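Local coordinates for arginine decarboxylase, A207R protein (Paramecium bursaria Chlorella virus 1, PDB 2NVA) that decarboxylates arginine to agmatine with the help of a pyridoxal 5'-phosphate cofactor, using a TIM-barrel domain of the eukaryotic ornithine decarboxylase-like type, at residues Val64-Ala69 with Pro84-Phe89. Sequence-based numbering, arbitrary orientation.
Sequences VNFDCA and PSRIIF. With PL2 ((4-{[(4-{[amino(imino)methyl]amino}butyl)amino]methyl}-5-hydroxy-6-methylpyridin-3-yl)methyl dihydrogen phosphate), chain I.
Phe-66 and Ile-87 pair as parallel neighbours in the barrel sheet of the TIM-barrel domain, where strands 65-68 and 87-89 are joined through helix 71-80 in a beta-alpha-beta crossover. An angle of 19° between the strand directions supports the parallel assignment, and the ladder confirms it: Phe-66 N binds Arg-86 O, Ile-88 N binds Phe-66 O at 2.9 Å, and Cys-68 N returns to Ile-88 O at 3.0 Å. Packing is tight on the face carrying Phe-66, Cys-68 and Ile-87, which helix 71-80 covers with Ile-74 and Val-77. There Cys-68 SG lies 3.6 Å from Ile-87 CG2, a methyl that also rests on Cys-68 CB. At the C-terminal end of the pair, Phe-89 turns its ring edge to Ala-69, with CE1 3.4 Å from the carbonyl O of that residue.

The other end, around partly exposed Asn-65 and Arg-86, is more open to solvent and held by polar bonds. Arg-86 bends at its third torsion (71°), which brings the guanidinium beside Val-64 and Asn-65, at the start of strand 65-68; NE donates to Asn-65 OD1 at 3.1 Å, while NH1 reaches Val-64 O at 2.9 Å from above the carbonyl plane and also binds Cys-60 O. The 59° between the amide and guanidinium planes rules out a parallel stack; the two side chains cross at about a right angle, held by the NE-OD1 bond.

On the face with Ile-88, opposite the helix-covered one, Asp-67 packs on Glu-252 in the cofactor pocket. Its OD1 makes a salt bridge with NZ of Lys-48, a pyridoxal-phosphate-binding residue, and the same Asp-67 OD1 stands 3.1 Å from PL2 N1.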
# COMPACT_ATOMS: atom_id res chain seq x y z
N VAL A 64 -6.86 16.59 -23.91
CA VAL A 64 -7.10 16.66 -22.47
C VAL A 64 -5.82 17.17 -21.81
O VAL A 64 -4.73 16.85 -22.27
CB VAL A 64 -7.46 15.26 -21.90
CG1 VAL A 64 -7.65 15.29 -20.37
CG2 VAL A 64 -8.74 14.70 -22.58
N ASN A 65 -5.97 17.99 -20.76
CA ASN A 65 -4.82 18.53 -20.05
C ASN A 65 -4.52 17.71 -18.80
O ASN A 65 -5.11 16.65 -18.63
CB ASN A 65 -5.03 20.02 -19.74
CG ASN A 65 -5.01 20.87 -20.99
OD1 ASN A 65 -4.59 20.43 -22.06
ND2 ASN A 65 -5.46 22.12 -20.85
N PHE A 66 -3.60 18.17 -17.95
CA PHE A 66 -3.10 17.32 -16.87
C PHE A 66 -2.99 18.00 -15.53
O PHE A 66 -2.67 19.20 -15.45
CB PHE A 66 -1.76 16.67 -17.28
CG PHE A 66 -1.88 15.81 -18.50
CD1 PHE A 66 -2.24 14.47 -18.38
CD2 PHE A 66 -1.73 16.35 -19.77
CE1 PHE A 66 -2.39 13.68 -19.50
CE2 PHE A 66 -1.88 15.56 -20.91
CZ PHE A 66 -2.20 14.23 -20.78
N ASP A 67 -3.31 17.23 -14.50
CA ASP A 67 -3.10 17.59 -13.11
C ASP A 67 -1.99 16.69 -12.59
O ASP A 67 -2.18 15.47 -12.47
CB ASP A 67 -4.41 17.41 -12.31
CG ASP A 67 -4.18 17.16 -10.83
OD1 ASP A 67 -5.08 16.57 -10.19
OD2 ASP A 67 -3.10 17.52 -10.29
N CYS A 68 -0.83 17.28 -12.31
CA CYS A 68 0.30 16.52 -11.80
C CYS A 68 0.54 16.85 -10.34
O CYS A 68 0.45 18.01 -9.94
CB CYS A 68 1.56 16.82 -12.60
SG CYS A 68 1.51 16.23 -14.32
N ALA A 69 0.89 15.84 -9.55
CA ALA A 69 1.02 15.98 -8.09
C ALA A 69 2.46 16.12 -7.63
O ALA A 69 2.71 16.47 -6.47
CB ALA A 69 0.37 14.78 -7.39
N PRO A 84 4.41 21.43 -21.19
CA PRO A 84 4.24 21.78 -19.77
C PRO A 84 3.21 22.90 -19.55
O PRO A 84 2.69 23.03 -18.43
CB PRO A 84 5.64 22.26 -19.36
CG PRO A 84 6.57 21.54 -20.30
CD PRO A 84 5.82 21.53 -21.62
N SER A 85 2.88 23.66 -20.59
CA SER A 85 1.81 24.69 -20.50
C SER A 85 0.43 24.08 -20.20
O SER A 85 -0.48 24.79 -19.74
CB SER A 85 1.75 25.55 -21.77
OG SER A 85 1.40 24.77 -22.90
N ARG A 86 0.28 22.78 -20.50
CA ARG A 86 -0.98 22.04 -20.30
C ARG A 86 -1.13 21.40 -18.90
O ARG A 86 -2.11 20.73 -18.64
CB ARG A 86 -1.17 20.99 -21.40
CG ARG A 86 -1.50 21.58 -22.75
CD ARG A 86 -1.27 20.56 -23.86
NE ARG A 86 -2.27 19.48 -23.84
CZ ARG A 86 -2.32 18.49 -24.73
NH1 ARG A 86 -3.26 17.56 -24.65
NH2 ARG A 86 -1.42 18.43 -25.70
N ILE A 87 -0.14 21.63 -18.03
CA ILE A 87 -0.10 21.01 -16.69
C ILE A 87 -0.45 22.02 -15.60
O ILE A 87 0.05 23.16 -15.64
CB ILE A 87 1.32 20.41 -16.41
CG1 ILE A 87 1.67 19.37 -17.48
CG2 ILE A 87 1.42 19.79 -14.98
CD1 ILE A 87 3.12 18.91 -17.46
N ILE A 88 -1.33 21.63 -14.67
CA ILE A 88 -1.52 22.36 -13.42
C ILE A 88 -0.82 21.51 -12.36
O ILE A 88 -1.10 20.30 -12.25
CB ILE A 88 -3.01 22.53 -13.02
CG1 ILE A 88 -3.77 23.59 -13.85
CG2 ILE A 88 -3.14 22.99 -11.55
CD1 ILE A 88 -3.13 23.95 -15.14
N PHE A 89 0.10 22.13 -11.61
CA PHE A 89 0.74 21.46 -10.48
C PHE A 89 -0.25 21.56 -9.32
O PHE A 89 -0.14 22.45 -8.46
CB PHE A 89 2.06 22.16 -10.16
CG PHE A 89 3.06 21.32 -9.40
CD1 PHE A 89 2.67 20.20 -8.66
CD2 PHE A 89 4.40 21.70 -9.39
CE1 PHE A 89 3.62 19.46 -7.93
CE2 PHE A 89 5.35 20.97 -8.69
CZ PHE A 89 4.97 19.85 -7.95
N1 PL2 I . -7.32 16.56 -8.03
C2 PL2 I . -6.70 16.51 -6.84
C2A PL2 I . -5.88 17.73 -6.35
C3 PL2 I . -6.81 15.35 -6.07
O3 PL2 I . -6.19 15.33 -4.86
C4 PL2 I . -7.56 14.24 -6.52
C4A PL2 I . -7.71 12.92 -5.70
C5 PL2 I . -8.19 14.37 -7.77
C6 PL2 I . -8.04 15.54 -8.50
P PL2 I . -10.98 11.73 -8.49
N PL2 I . -7.57 13.14 -4.24
CA PL2 I . -6.90 12.01 -3.59
CG PL2 I . -6.98 9.53 -3.09
OP2 PL2 I . -12.04 11.14 -7.44
OP3 PL2 I . -10.11 10.46 -9.02
OP1 PL2 I . -11.64 12.47 -9.60
OP4 PL2 I . -10.02 12.64 -7.57
C5M PL2 I . -9.03 13.22 -8.35
CB PL2 I . -7.63 10.68 -3.85
CD PL2 I . -7.73 8.20 -3.32
NE PL2 I . -6.96 7.15 -2.62
CZ PL2 I . -7.09 5.83 -2.78
NH2 PL2 I . -6.29 5.00 -2.07
NH1 PL2 I . -8.00 5.33 -3.63